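Long-range contacts in glycoside hydrolase (Streptococcus pneumoniae serotype 4, PDB 6ORH), which probably removes alpha-linked L-fucose from host carbohydrate antigens, as an alpha-L-fucosidase of glycoside hydrolase family 29: residues A24-F29 with L293-P298; G30-Y35 with G263-E268; Q37-G42 with K76-F81; K69-V74 with M118-Y123. The protein carries 2 engineered substitutions. All blocks are in the same frame, centred on the assembly; numbering follows the deposited sequence.

Contact 1 (A24-F29 with L293-P298); sequences AAFIHF and LLNIPP. With FUC (alpha-L-fucopyranose), chain C.
N295 OD1 takes two donors from H28: ND1 at 2.8 Å and, weakly, the backbone N at 3.1 Å. The imidazole and amide planes stand 81° apart, and ND1 comes from above the amide plane. The other end of the amide is also tied, ND2 bonding W264 O and S259 OG. H28 NE2 meets O4 of the bound fucose at 2.7 Å, which, with N295 at ND1, probably fixes how the H28 ring is turned. The F26 ring is sandwiched, with L293 CD2 on one face, 3.9 Å from the ring centroid, and H28 CE1 over the opposite face. L293 has CG anti to its N (chi1 171°), which leans the branch across onto F26. Further on, I27 CG2 meets P298 CD at 3.6 Å, and a water bridges H28 O and P298 O. Three backbone bonds, L294 N to A24 O, F26 N to L294 O and I296 N to F26 O, join the parallel strands. This pairing closes the TIM barrel: strand 23-27 has strand 70-74 on its other edge, and strand 292-295 has strand 250-259. F26, L293 and N295 lie on the inner face, where F26 also meets W169, while L294 and I296 pack outward on helix 306-322.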
# COMPACT_ATOMS: atom_id res chain seq x y z
N ALA A 24 -3.89 3.55 21.31
CA ALA A 24 -4.67 2.85 22.32
C ALA A 24 -4.08 1.46 22.48
O ALA A 24 -3.45 0.93 21.57
CB ALA A 24 -6.13 2.77 21.92
N ALA A 25 -4.18 0.95 23.70
CA ALA A 25 -3.68 -0.38 23.97
C ALA A 25 -4.84 -1.34 24.21
O ALA A 25 -5.84 -0.93 24.79
CB ALA A 25 -2.79 -0.34 25.21
N PHE A 26 -4.69 -2.60 23.78
CA PHE A 26 -5.65 -3.66 24.03
C PHE A 26 -5.01 -4.62 25.02
O PHE A 26 -3.79 -4.83 24.96
CB PHE A 26 -5.84 -4.45 22.74
CG PHE A 26 -7.24 -4.75 22.24
CD1 PHE A 26 -8.35 -4.77 23.08
CD2 PHE A 26 -7.40 -5.12 20.91
CE1 PHE A 26 -9.60 -5.10 22.59
CE2 PHE A 26 -8.66 -5.43 20.41
CZ PHE A 26 -9.76 -5.43 21.25
N ILE A 27 -5.82 -5.18 25.93
CA ILE A 27 -5.30 -6.23 26.81
C ILE A 27 -6.21 -7.45 26.69
O ILE A 27 -7.38 -7.39 27.10
CB ILE A 27 -5.18 -5.71 28.26
CG1 ILE A 27 -4.15 -4.58 28.37
CG2 ILE A 27 -4.83 -6.88 29.18
CD1 ILE A 27 -3.80 -4.12 29.81
N HIS A 28 -5.67 -8.55 26.13
CA HIS A 28 -6.32 -9.86 26.13
C HIS A 28 -5.63 -10.72 27.19
O HIS A 28 -4.44 -11.02 27.07
CB HIS A 28 -6.22 -10.58 24.76
CG HIS A 28 -7.16 -10.07 23.71
ND1 HIS A 28 -7.02 -8.82 23.13
CD2 HIS A 28 -8.21 -10.67 23.09
CE1 HIS A 28 -7.98 -8.67 22.21
NE2 HIS A 28 -8.71 -9.79 22.16
N PHE A 29 -6.39 -11.08 28.23
CA PHE A 29 -5.88 -11.90 29.33
C PHE A 29 -7.06 -12.68 29.89
O PHE A 29 -8.19 -12.20 29.91
CB PHE A 29 -5.32 -10.96 30.40
CG PHE A 29 -4.82 -11.67 31.64
CD1 PHE A 29 -3.69 -12.48 31.58
CD2 PHE A 29 -5.49 -11.55 32.85
CE1 PHE A 29 -3.22 -13.13 32.71
CE2 PHE A 29 -5.01 -12.19 33.99
CZ PHE A 29 -3.89 -13.00 33.91
N LEU A 293 -4.63 0.47 17.66
CA LEU A 293 -4.99 -0.24 18.89
C LEU A 293 -4.12 -1.48 18.98
O LEU A 293 -4.37 -2.49 18.31
CB LEU A 293 -6.50 -0.55 18.86
CG LEU A 293 -7.02 -1.47 19.97
CD1 LEU A 293 -6.77 -0.88 21.36
CD2 LEU A 293 -8.51 -1.76 19.77
N LEU A 294 -3.06 -1.36 19.81
CA LEU A 294 -2.01 -2.38 19.86
C LEU A 294 -2.23 -3.25 21.09
O LEU A 294 -2.29 -2.74 22.19
CB LEU A 294 -0.64 -1.71 19.92
CG LEU A 294 0.55 -2.67 19.95
CD1 LEU A 294 0.68 -3.44 18.63
CD2 LEU A 294 1.83 -1.87 20.24
N ASN A 295 -2.36 -4.56 20.87
CA ASN A 295 -2.64 -5.51 21.94
C ASN A 295 -1.35 -6.00 22.59
O ASN A 295 -0.43 -6.43 21.90
CB ASN A 295 -3.40 -6.73 21.42
CG ASN A 295 -3.55 -7.82 22.46
OD1 ASN A 295 -4.40 -7.74 23.37
ND2 ASN A 295 -2.76 -8.88 22.32
N ILE A 296 -1.30 -5.93 23.94
CA ILE A 296 -0.15 -6.39 24.73
C ILE A 296 -0.72 -7.38 25.74
O ILE A 296 -1.47 -6.97 26.63
CB ILE A 296 0.53 -5.24 25.51
CG1 ILE A 296 0.69 -3.95 24.69
CG2 ILE A 296 1.85 -5.74 26.11
CD1 ILE A 296 1.68 -4.10 23.60
N PRO A 297 -0.42 -8.70 25.60
CA PRO A 297 -1.04 -9.72 26.45
C PRO A 297 -0.21 -10.07 27.68
O PRO A 297 0.92 -10.53 27.58
CB PRO A 297 -1.10 -10.94 25.53
CG PRO A 297 0.13 -10.77 24.64
CD PRO A 297 0.38 -9.27 24.50
N PRO A 298 -0.75 -9.85 28.90
CA PRO A 298 -0.04 -10.30 30.10
C PRO A 298 0.12 -11.82 30.09
O PRO A 298 -0.69 -12.57 29.53
CB PRO A 298 -1.02 -9.89 31.22
CG PRO A 298 -1.79 -8.72 30.63
CD PRO A 298 -2.02 -9.16 29.19
C1 FUC C . -11.45 -11.61 16.90
C2 FUC C . -11.48 -12.51 18.12
C3 FUC C . -10.05 -12.60 18.65
C4 FUC C . -9.59 -11.22 19.14
C5 FUC C . -9.70 -10.24 17.95
C6 FUC C . -9.44 -8.80 18.36
O2 FUC C . -11.92 -13.81 17.68
O3 FUC C . -10.01 -13.55 19.73
O4 FUC C . -10.42 -10.82 20.27
O5 FUC C . -11.03 -10.29 17.30
O HOH W 1 -2.66 -13.07 27.76

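Contact 2 (G30-Y35 with G263-E268); sequences GPNTFY and GWFYHE. With FUC (alpha-L-fucopyranose), chain C.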
# COMPACT_ATOMS: atom_id res chain seq x y z
N GLY A 30 -6.81 -13.93 30.29
CA GLY A 30 -7.89 -14.70 30.89
C GLY A 30 -7.53 -16.18 30.91
O GLY A 30 -6.36 -16.52 30.82
N PRO A 31 -8.53 -17.07 31.00
CA PRO A 31 -8.29 -18.52 30.93
C PRO A 31 -7.44 -18.94 29.74
O PRO A 31 -6.59 -19.82 29.86
CB PRO A 31 -9.72 -19.06 30.82
CG PRO A 31 -10.54 -18.08 31.62
CD PRO A 31 -9.95 -16.74 31.21
N ASN A 32 -7.63 -18.30 28.57
CA ASN A 32 -6.84 -18.67 27.40
C ASN A 32 -5.35 -18.55 27.67
O ASN A 32 -4.56 -19.27 27.06
CB ASN A 32 -7.23 -17.87 26.15
CG ASN A 32 -8.61 -18.22 25.66
OD1 ASN A 32 -9.24 -19.15 26.16
ND2 ASN A 32 -9.10 -17.49 24.65
N THR A 33 -4.94 -17.60 28.53
CA THR A 33 -3.53 -17.41 28.84
C THR A 33 -3.01 -18.66 29.53
O THR A 33 -1.83 -18.99 29.34
CB THR A 33 -3.32 -16.18 29.75
OG1 THR A 33 -4.07 -15.09 29.18
CG2 THR A 33 -1.87 -15.78 29.93
N PHE A 34 -3.86 -19.27 30.37
CA PHE A 34 -3.45 -20.44 31.14
C PHE A 34 -3.59 -21.73 30.33
O PHE A 34 -2.91 -22.72 30.63
CB PHE A 34 -4.20 -20.48 32.47
CG PHE A 34 -3.80 -19.34 33.37
CD1 PHE A 34 -2.69 -19.45 34.20
CD2 PHE A 34 -4.49 -18.14 33.34
CE1 PHE A 34 -2.29 -18.39 35.00
CE2 PHE A 34 -4.08 -17.07 34.13
CZ PHE A 34 -2.98 -17.20 34.95
N TYR A 35 -4.44 -21.72 29.31
CA TYR A 35 -4.61 -22.88 28.45
C TYR A 35 -3.78 -22.78 27.17
O TYR A 35 -3.87 -23.69 26.35
CB TYR A 35 -6.09 -23.09 28.09
CG TYR A 35 -6.87 -23.77 29.19
CD1 TYR A 35 -7.26 -23.08 30.33
CD2 TYR A 35 -7.16 -25.12 29.13
CE1 TYR A 35 -7.95 -23.70 31.36
CE2 TYR A 35 -7.87 -25.76 30.14
CZ TYR A 35 -8.27 -25.05 31.26
OH TYR A 35 -8.94 -25.67 32.28
N GLY A 263 -0.41 -14.04 18.22
CA GLY A 263 -1.70 -14.25 18.85
C GLY A 263 -2.09 -13.06 19.72
O GLY A 263 -1.25 -12.23 20.07
N TRP A 264 -3.38 -13.01 20.08
CA TRP A 264 -3.95 -11.99 20.96
C TRP A 264 -3.63 -12.29 22.43
O TRP A 264 -3.44 -11.37 23.22
CB TRP A 264 -5.47 -11.90 20.75
CG TRP A 264 -5.85 -11.46 19.36
CD1 TRP A 264 -6.23 -12.22 18.29
CD2 TRP A 264 -5.82 -10.10 18.89
NE1 TRP A 264 -6.45 -11.43 17.19
CE2 TRP A 264 -6.17 -10.12 17.52
CE3 TRP A 264 -5.51 -8.86 19.49
CZ2 TRP A 264 -6.28 -8.95 16.78
CZ3 TRP A 264 -5.57 -7.71 18.75
CH2 TRP A 264 -5.98 -7.75 17.41
N PHE A 265 -3.59 -13.58 22.78
CA PHE A 265 -3.23 -13.97 24.14
C PHE A 265 -1.74 -14.26 24.21
O PHE A 265 -1.09 -14.43 23.18
CB PHE A 265 -4.07 -15.16 24.61
CG PHE A 265 -5.50 -14.79 24.87
CD1 PHE A 265 -6.45 -14.73 23.84
CD2 PHE A 265 -5.92 -14.44 26.15
CE1 PHE A 265 -7.77 -14.37 24.11
CE2 PHE A 265 -7.24 -14.07 26.41
CZ PHE A 265 -8.17 -14.05 25.39
N TYR A 266 -1.20 -14.29 25.44
CA TYR A 266 0.21 -14.57 25.65
C TYR A 266 0.50 -16.06 25.43
O TYR A 266 -0.20 -16.91 25.96
CB TYR A 266 0.63 -14.18 27.07
CG TYR A 266 2.08 -14.51 27.32
CD1 TYR A 266 3.09 -13.63 26.94
CD2 TYR A 266 2.43 -15.74 27.85
CE1 TYR A 266 4.43 -13.94 27.13
CE2 TYR A 266 3.76 -16.06 28.05
CZ TYR A 266 4.75 -15.17 27.68
OH TYR A 266 6.08 -15.48 27.85
N HIS A 267 1.53 -16.35 24.63
CA HIS A 267 2.05 -17.71 24.43
C HIS A 267 3.57 -17.65 24.61
O HIS A 267 4.23 -16.81 24.01
CB HIS A 267 1.71 -18.18 23.01
CG HIS A 267 0.23 -18.11 22.75
ND1 HIS A 267 -0.64 -18.97 23.35
CD2 HIS A 267 -0.51 -17.26 22.01
CE1 HIS A 267 -1.88 -18.67 23.00
NE2 HIS A 267 -1.82 -17.62 22.16
N GLU A 268 4.11 -18.53 25.47
CA GLU A 268 5.52 -18.47 25.81
C GLU A 268 6.41 -18.51 24.56
O GLU A 268 7.44 -17.85 24.51
CB GLU A 268 5.89 -19.64 26.73
CG GLU A 268 7.29 -19.52 27.29
CD GLU A 268 7.53 -18.28 28.15
OE1 GLU A 268 6.60 -17.87 28.88
OE2 GLU A 268 8.65 -17.71 28.07
C1 FUC C . -11.45 -11.61 16.90
C2 FUC C . -11.48 -12.51 18.12
C3 FUC C . -10.05 -12.60 18.65
C4 FUC C . -9.59 -11.22 19.14
C5 FUC C . -9.70 -10.24 17.95
C6 FUC C . -9.44 -8.80 18.36
O2 FUC C . -11.92 -13.81 17.68
O3 FUC C . -10.01 -13.55 19.73
O4 FUC C . -10.42 -10.82 20.27
O5 FUC C . -11.03 -10.29 17.30
O HOH W 1 -2.66 -13.07 27.76
O HOH W 2 -0.03 -19.11 27.27
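N32 and F265 both carry CG beside the backbone N and anti to the carbonyl carbon (chi1 -68° and -71°), which sets the asparagine over the phenyl face. N32 CB sits almost on the ring normal, 3.6 Å from the F265 centroid, and the amide, steeply inclined to the ring, brings ND2 within 3.4 Å of F265 CE1. Its OD1 turns to Q37 NE2. The rim of the same ring meets T33 OG1, 3.6 Å from F265 CD2, with the backbone N of G30 also near the ring plane. T33 OG1 accepts from G30 N at 3.2 Å and donates to a water that also accepts a hydrogen bond from Y266 N. A second water donates to both T33 O (2.7 Å) and Y266 O (2.6 Å), so hydrogen bonding between the segments runs through solvent. W264, next in the chain to F265, lays one indole face against C5 and C6 of fucose, with C6 toward the rim. The short, weakly bonded helix 31-35 follows strand 23-27, whereas residues 263-268 form part of the loop between strand 250-259 and helix 275-284; E38 ties that loop down by accepting from W264 N and F265 N.

Contact 3 (Q37-G42 with K76-F81); sequences QEWGTG and KHHDGF. With FUC (alpha-L-fucopyranose), chain C; NDG (2-acetamido-2-deoxy-alpha-D-glucopyranose), chain B.
H77 comes near E38, CE1 lying 3.8 Å from E38 O. On one side of the imidazole, NE2 reaches two fucose hydroxyls, hydrogen-bonding O4 at 3.1 Å and, weakly, O3 at 2.8 Å; on the other, ND1 is hydrogen-bonded to a water, which accepts from G40 N. H78 comes next and turns the edge of its ring onto the W39 indole face in a T-shaped pair, planes 88° apart, with H78 CD2 3.4 Å from W39 NE1. H77 CE1 covers one face of the H78 ring, completing an aromatic cluster. H78 NE2 points almost straight at fucose O2 (2.8 Å, 170°), and its ND1 is held by S125 OG. D79 packs CB against the backbone of G40, its CG lying between the backbone N and the carbonyl carbon (chi1 56°). From there OD2 accepts from the same water at 2.7 Å, while OD1 closes an Asx turn with F81 N. D79 O lies 3.2 Å from G42 CA, at the far end of the contact. The type I turn H77-G80 thus presents both histidines to the sugar. W39 NE1 adds a donor to fucose O2 at 2.8 Å, and the indole also packs on V403 of the second subunit. Together the three rings hydrogen-bond O2, O3 and O4, a pattern that probably recognises the arrangement of these hydroxyls.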
# COMPACT_ATOMS: atom_id res chain seq x y z
N GLN A 37 -3.96 -20.92 24.40
CA GLN A 37 -4.87 -21.03 23.27
C GLN A 37 -5.41 -19.64 22.93
O GLN A 37 -5.20 -18.70 23.71
CB GLN A 37 -6.04 -21.96 23.60
CG GLN A 37 -6.95 -21.45 24.72
CD GLN A 37 -7.94 -22.48 25.22
OE1 GLN A 37 -7.84 -23.69 24.95
NE2 GLN A 37 -8.90 -22.04 26.01
N GLU A 38 -6.03 -19.52 21.74
CA GLU A 38 -6.52 -18.23 21.25
C GLU A 38 -8.02 -18.11 21.48
O GLU A 38 -8.51 -17.01 21.76
CB GLU A 38 -6.13 -18.04 19.78
CG GLU A 38 -4.68 -17.62 19.63
CD GLU A 38 -4.47 -16.19 20.11
OE1 GLU A 38 -4.98 -15.28 19.44
OE2 GLU A 38 -3.81 -15.98 21.14
N TRP A 39 -8.74 -19.23 21.36
CA TRP A 39 -10.17 -19.25 21.66
C TRP A 39 -10.42 -20.33 22.69
O TRP A 39 -9.79 -21.39 22.62
CB TRP A 39 -10.99 -19.57 20.40
CG TRP A 39 -11.27 -18.44 19.46
CD1 TRP A 39 -10.76 -17.17 19.50
CD2 TRP A 39 -12.12 -18.50 18.30
NE1 TRP A 39 -11.23 -16.43 18.44
CE2 TRP A 39 -12.08 -17.22 17.69
CE3 TRP A 39 -12.91 -19.50 17.71
CZ2 TRP A 39 -12.80 -16.93 16.53
CZ3 TRP A 39 -13.63 -19.20 16.57
CH2 TRP A 39 -13.58 -17.93 16.00
N GLY A 40 -11.37 -20.08 23.59
CA GLY A 40 -11.74 -21.05 24.62
C GLY A 40 -13.15 -21.56 24.40
O GLY A 40 -13.91 -20.97 23.62
N THR A 41 -13.53 -22.62 25.12
CA THR A 41 -14.77 -23.31 24.81
C THR A 41 -15.85 -23.04 25.86
O THR A 41 -17.00 -23.37 25.66
CB THR A 41 -14.54 -24.82 24.75
OG1 THR A 41 -14.11 -25.19 26.05
CG2 THR A 41 -13.51 -25.20 23.70
N GLY A 42 -15.44 -22.47 27.01
CA GLY A 42 -16.32 -22.26 28.14
C GLY A 42 -16.27 -23.46 29.09
O GLY A 42 -16.98 -23.49 30.10
N LYS A 76 -14.56 -10.18 29.24
CA LYS A 76 -15.14 -11.48 28.93
C LYS A 76 -14.83 -11.79 27.47
O LYS A 76 -15.28 -11.05 26.58
CB LYS A 76 -16.66 -11.49 29.11
CG LYS A 76 -17.26 -12.90 29.07
CD LYS A 76 -18.77 -12.89 28.85
CE LYS A 76 -19.13 -12.53 27.42
NZ LYS A 76 -20.58 -12.66 27.15
N HIS A 77 -14.05 -12.84 27.24
CA HIS A 77 -13.78 -13.23 25.85
C HIS A 77 -14.84 -14.23 25.41
O HIS A 77 -15.82 -14.43 26.11
CB HIS A 77 -12.32 -13.73 25.73
CG HIS A 77 -11.80 -13.63 24.34
ND1 HIS A 77 -11.73 -14.75 23.51
CD2 HIS A 77 -11.34 -12.59 23.61
CE1 HIS A 77 -11.25 -14.39 22.34
NE2 HIS A 77 -11.00 -13.08 22.36
N HIS A 78 -14.65 -14.87 24.24
CA HIS A 78 -15.69 -15.74 23.70
C HIS A 78 -15.98 -16.93 24.64
O HIS A 78 -17.08 -17.47 24.64
CB HIS A 78 -15.25 -16.32 22.35
CG HIS A 78 -14.80 -15.33 21.32
ND1 HIS A 78 -15.41 -14.08 21.13
CD2 HIS A 78 -13.84 -15.43 20.37
CE1 HIS A 78 -14.80 -13.46 20.13
NE2 HIS A 78 -13.83 -14.25 19.64
N ASP A 79 -14.98 -17.34 25.41
CA ASP A 79 -15.14 -18.46 26.35
C ASP A 79 -16.15 -18.15 27.46
O ASP A 79 -16.62 -19.06 28.15
CB ASP A 79 -13.79 -18.82 26.95
CG ASP A 79 -13.11 -17.64 27.63
OD1 ASP A 79 -13.44 -17.38 28.82
OD2 ASP A 79 -12.29 -16.99 26.96
N GLY A 80 -16.47 -16.87 27.68
CA GLY A 80 -17.56 -16.49 28.58
C GLY A 80 -17.16 -16.33 30.04
O GLY A 80 -17.99 -16.02 30.89
N PHE A 81 -15.89 -16.54 30.37
CA PHE A 81 -15.44 -16.34 31.75
C PHE A 81 -15.29 -14.84 32.05
O PHE A 81 -14.54 -14.15 31.35
CB PHE A 81 -14.14 -17.11 31.96
CG PHE A 81 -13.66 -17.11 33.38
CD1 PHE A 81 -14.28 -17.89 34.34
CD2 PHE A 81 -12.60 -16.29 33.76
CE1 PHE A 81 -13.83 -17.92 35.65
CE2 PHE A 81 -12.15 -16.32 35.08
CZ PHE A 81 -12.77 -17.11 36.02
C1 FUC C . -11.45 -11.61 16.90
C2 FUC C . -11.48 -12.51 18.12
C3 FUC C . -10.05 -12.60 18.65
C4 FUC C . -9.59 -11.22 19.14
C5 FUC C . -9.70 -10.24 17.95
C6 FUC C . -9.44 -8.80 18.36
O2 FUC C . -11.92 -13.81 17.68
O3 FUC C . -10.01 -13.55 19.73
O4 FUC C . -10.42 -10.82 20.27
O5 FUC C . -11.03 -10.29 17.30
C1 NDG B . -10.42 -14.84 13.39
C2 NDG B . -10.00 -13.91 14.53
C3 NDG B . -11.13 -12.92 14.86
C4 NDG B . -11.60 -12.16 13.58
C5 NDG B . -11.83 -13.18 12.44
C6 NDG B . -11.86 -12.33 11.15
C7 NDG B . -8.35 -14.89 16.08
C8 NDG B . -8.09 -15.84 17.22
O5 NDG B . -10.70 -14.02 12.22
O3 NDG B . -10.62 -11.99 15.85
O4 NDG B . -12.88 -11.61 13.89
O6 NDG B . -12.28 -13.14 10.07
O7 NDG B . -7.44 -14.34 15.49
N2 NDG B . -9.63 -14.72 15.69
O1 NDG B . -11.60 -15.54 13.73
O HOH W 3 -12.02 -17.42 24.30

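Contact 4 (K69-V74 with M118-Y123); sequences KKLILV and MDMGVY. With FUC (alpha-L-fucopyranose), chain C.
Backbone hydrogen bonds run the length of the K69-V74 and M118-Y123 pairing: D119 N to K69 O, L71 N to D119 O, G121 N to L71 O, L73 N to G121 O and Y123 N to L73 O. The 2.8 Å bond from G121 N to L71 O lies midway, where the backbones of I72 and G121 come within 4.0 Å at their CA atoms. In the apolar packing M118 rests CG on L71 CB (3.9 Å), and the bend at chi2 (69°) turns SD toward the backbone N of K70. At the other end V74 and Y123 lie side by side in a CH-pi contact, V74 CG2 standing over the tyrosine face 3.8 Å from its centroid. CG of Y123, anti to the backbone N (chi1 169°), sets the ring alongside V74 with the hydroxyl reaching the sugar, where OH donates to fucose O4 at 2.9 Å. The charged ends look elsewhere: K70 NZ makes a salt bridge with E167, and D119 OD1 bonds N161. These are neighbouring parallel barrel strands joined by a beta-alpha-beta crossover through helix 105-116, whose V109 meets L71 and L73; helix 56-65 covers L71 and M118, and strand 23-27 flanks strand 70-74 on its other edge.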
# COMPACT_ATOMS: atom_id res chain seq x y z
N LYS A 69 -2.93 6.31 25.24
CA LYS A 69 -3.89 7.25 25.82
C LYS A 69 -5.19 6.57 26.22
O LYS A 69 -6.01 7.17 26.94
CB LYS A 69 -4.17 8.41 24.85
CG LYS A 69 -2.91 9.15 24.41
CD LYS A 69 -2.20 9.74 25.61
CE LYS A 69 -0.95 10.49 25.21
NZ LYS A 69 -0.08 10.77 26.38
N LYS A 70 -5.31 5.28 25.89
CA LYS A 70 -6.51 4.52 26.19
C LYS A 70 -6.11 3.05 26.32
O LYS A 70 -5.19 2.59 25.67
CB LYS A 70 -7.54 4.71 25.07
CG LYS A 70 -8.83 3.91 25.24
CD LYS A 70 -9.97 4.45 24.36
CE LYS A 70 -9.61 4.56 22.90
NZ LYS A 70 -10.69 5.28 22.18
N LEU A 71 -6.78 2.36 27.25
CA LEU A 71 -6.56 0.94 27.51
C LEU A 71 -7.91 0.24 27.40
O LEU A 71 -8.82 0.54 28.20
CB LEU A 71 -5.96 0.81 28.93
CG LEU A 71 -5.56 -0.58 29.43
CD1 LEU A 71 -4.86 -0.46 30.78
CD2 LEU A 71 -6.75 -1.56 29.56
N ILE A 72 -8.03 -0.66 26.40
CA ILE A 72 -9.24 -1.46 26.21
C ILE A 72 -9.03 -2.84 26.82
O ILE A 72 -8.23 -3.63 26.33
CB ILE A 72 -9.66 -1.49 24.73
CG1 ILE A 72 -9.74 -0.07 24.16
CG2 ILE A 72 -11.00 -2.22 24.58
CD1 ILE A 72 -10.21 -0.01 22.71
N LEU A 73 -9.78 -3.14 27.89
CA LEU A 73 -9.61 -4.37 28.65
C LEU A 73 -10.67 -5.39 28.24
O LEU A 73 -11.88 -5.15 28.36
CB LEU A 73 -9.80 -4.03 30.14
CG LEU A 73 -9.62 -5.23 31.09
CD1 LEU A 73 -8.18 -5.76 31.01
CD2 LEU A 73 -9.90 -4.78 32.53
N VAL A 74 -10.20 -6.60 27.89
CA VAL A 74 -11.11 -7.73 27.77
C VAL A 74 -11.59 -8.13 29.16
O VAL A 74 -10.77 -8.49 30.02
CB VAL A 74 -10.42 -8.89 27.05
CG1 VAL A 74 -11.27 -10.18 27.11
CG2 VAL A 74 -10.15 -8.50 25.60
N MET A 118 -5.52 7.42 32.47
CA MET A 118 -5.54 6.56 31.29
C MET A 118 -6.99 6.28 30.95
O MET A 118 -7.72 5.71 31.76
CB MET A 118 -4.85 5.23 31.60
CG MET A 118 -4.93 4.21 30.47
SD MET A 118 -3.99 4.61 29.02
CE MET A 118 -2.32 4.24 29.59
N ASP A 119 -7.46 6.75 29.77
CA ASP A 119 -8.83 6.45 29.40
C ASP A 119 -9.04 4.95 29.27
O ASP A 119 -8.09 4.19 28.99
CB ASP A 119 -9.22 7.15 28.10
CG ASP A 119 -9.33 8.66 28.27
OD1 ASP A 119 -9.41 9.18 29.41
OD2 ASP A 119 -9.35 9.33 27.25
N MET A 120 -10.30 4.51 29.52
CA MET A 120 -10.65 3.09 29.60
C MET A 120 -11.62 2.69 28.48
O MET A 120 -12.51 3.46 28.10
CB MET A 120 -11.27 2.77 30.97
CG MET A 120 -10.24 2.66 32.11
SD MET A 120 -9.16 1.22 31.93
CE MET A 120 -10.24 -0.17 32.29
N GLY A 121 -11.41 1.48 27.94
CA GLY A 121 -12.40 0.79 27.13
C GLY A 121 -12.68 -0.58 27.72
O GLY A 121 -11.89 -1.08 28.53
N VAL A 122 -13.83 -1.14 27.33
CA VAL A 122 -14.19 -2.45 27.85
C VAL A 122 -14.68 -3.32 26.71
O VAL A 122 -15.50 -2.88 25.88
CB VAL A 122 -15.24 -2.35 28.98
CG1 VAL A 122 -16.53 -1.69 28.53
CG2 VAL A 122 -15.54 -3.76 29.51
N TYR A 123 -14.15 -4.54 26.66
CA TYR A 123 -14.49 -5.53 25.63
C TYR A 123 -15.29 -6.63 26.31
O TYR A 123 -14.79 -7.28 27.24
CB TYR A 123 -13.19 -6.04 24.98
CG TYR A 123 -13.22 -7.25 24.06
CD1 TYR A 123 -13.73 -8.47 24.48
CD2 TYR A 123 -12.52 -7.20 22.86
CE1 TYR A 123 -13.71 -9.57 23.63
CE2 TYR A 123 -12.44 -8.30 22.02
CZ TYR A 123 -13.03 -9.49 22.42
OH TYR A 123 -12.93 -10.62 21.64
C1 FUC C . -11.45 -11.61 16.90
C2 FUC C . -11.48 -12.51 18.12
C3 FUC C . -10.05 -12.60 18.65
C4 FUC C . -9.59 -11.22 19.14
C5 FUC C . -9.70 -10.24 17.95
C6 FUC C . -9.44 -8.80 18.36
O2 FUC C . -11.92 -13.81 17.68
O3 FUC C . -10.01 -13.55 19.73
O4 FUC C . -10.42 -10.82 20.27
O5 FUC C . -11.03 -10.29 17.30

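How the contacts relate
All four contacts converge on one fucose at the C-terminal end of the barrel strands. H28 of contact 1, H77 of contact 3 and Y123 of contact 4 share its O4, while W264 of contact 2 covers the sugar's C5-C6 side. Contacts 1 and 4, centres 9 Å apart, are continuous in the sheet, A25 N and O bonding K70 and I72. Contacts 2 and 3, centres 10 Å apart, meet through E38, whose OE2 bonds H267 NE2. The water between H28 O and P298 O also accepts from T33 and Y266, joining contacts 1 and 2. Contacts 2 and 4, about 19 Å apart at their centres, do not touch, but both reach the sugar.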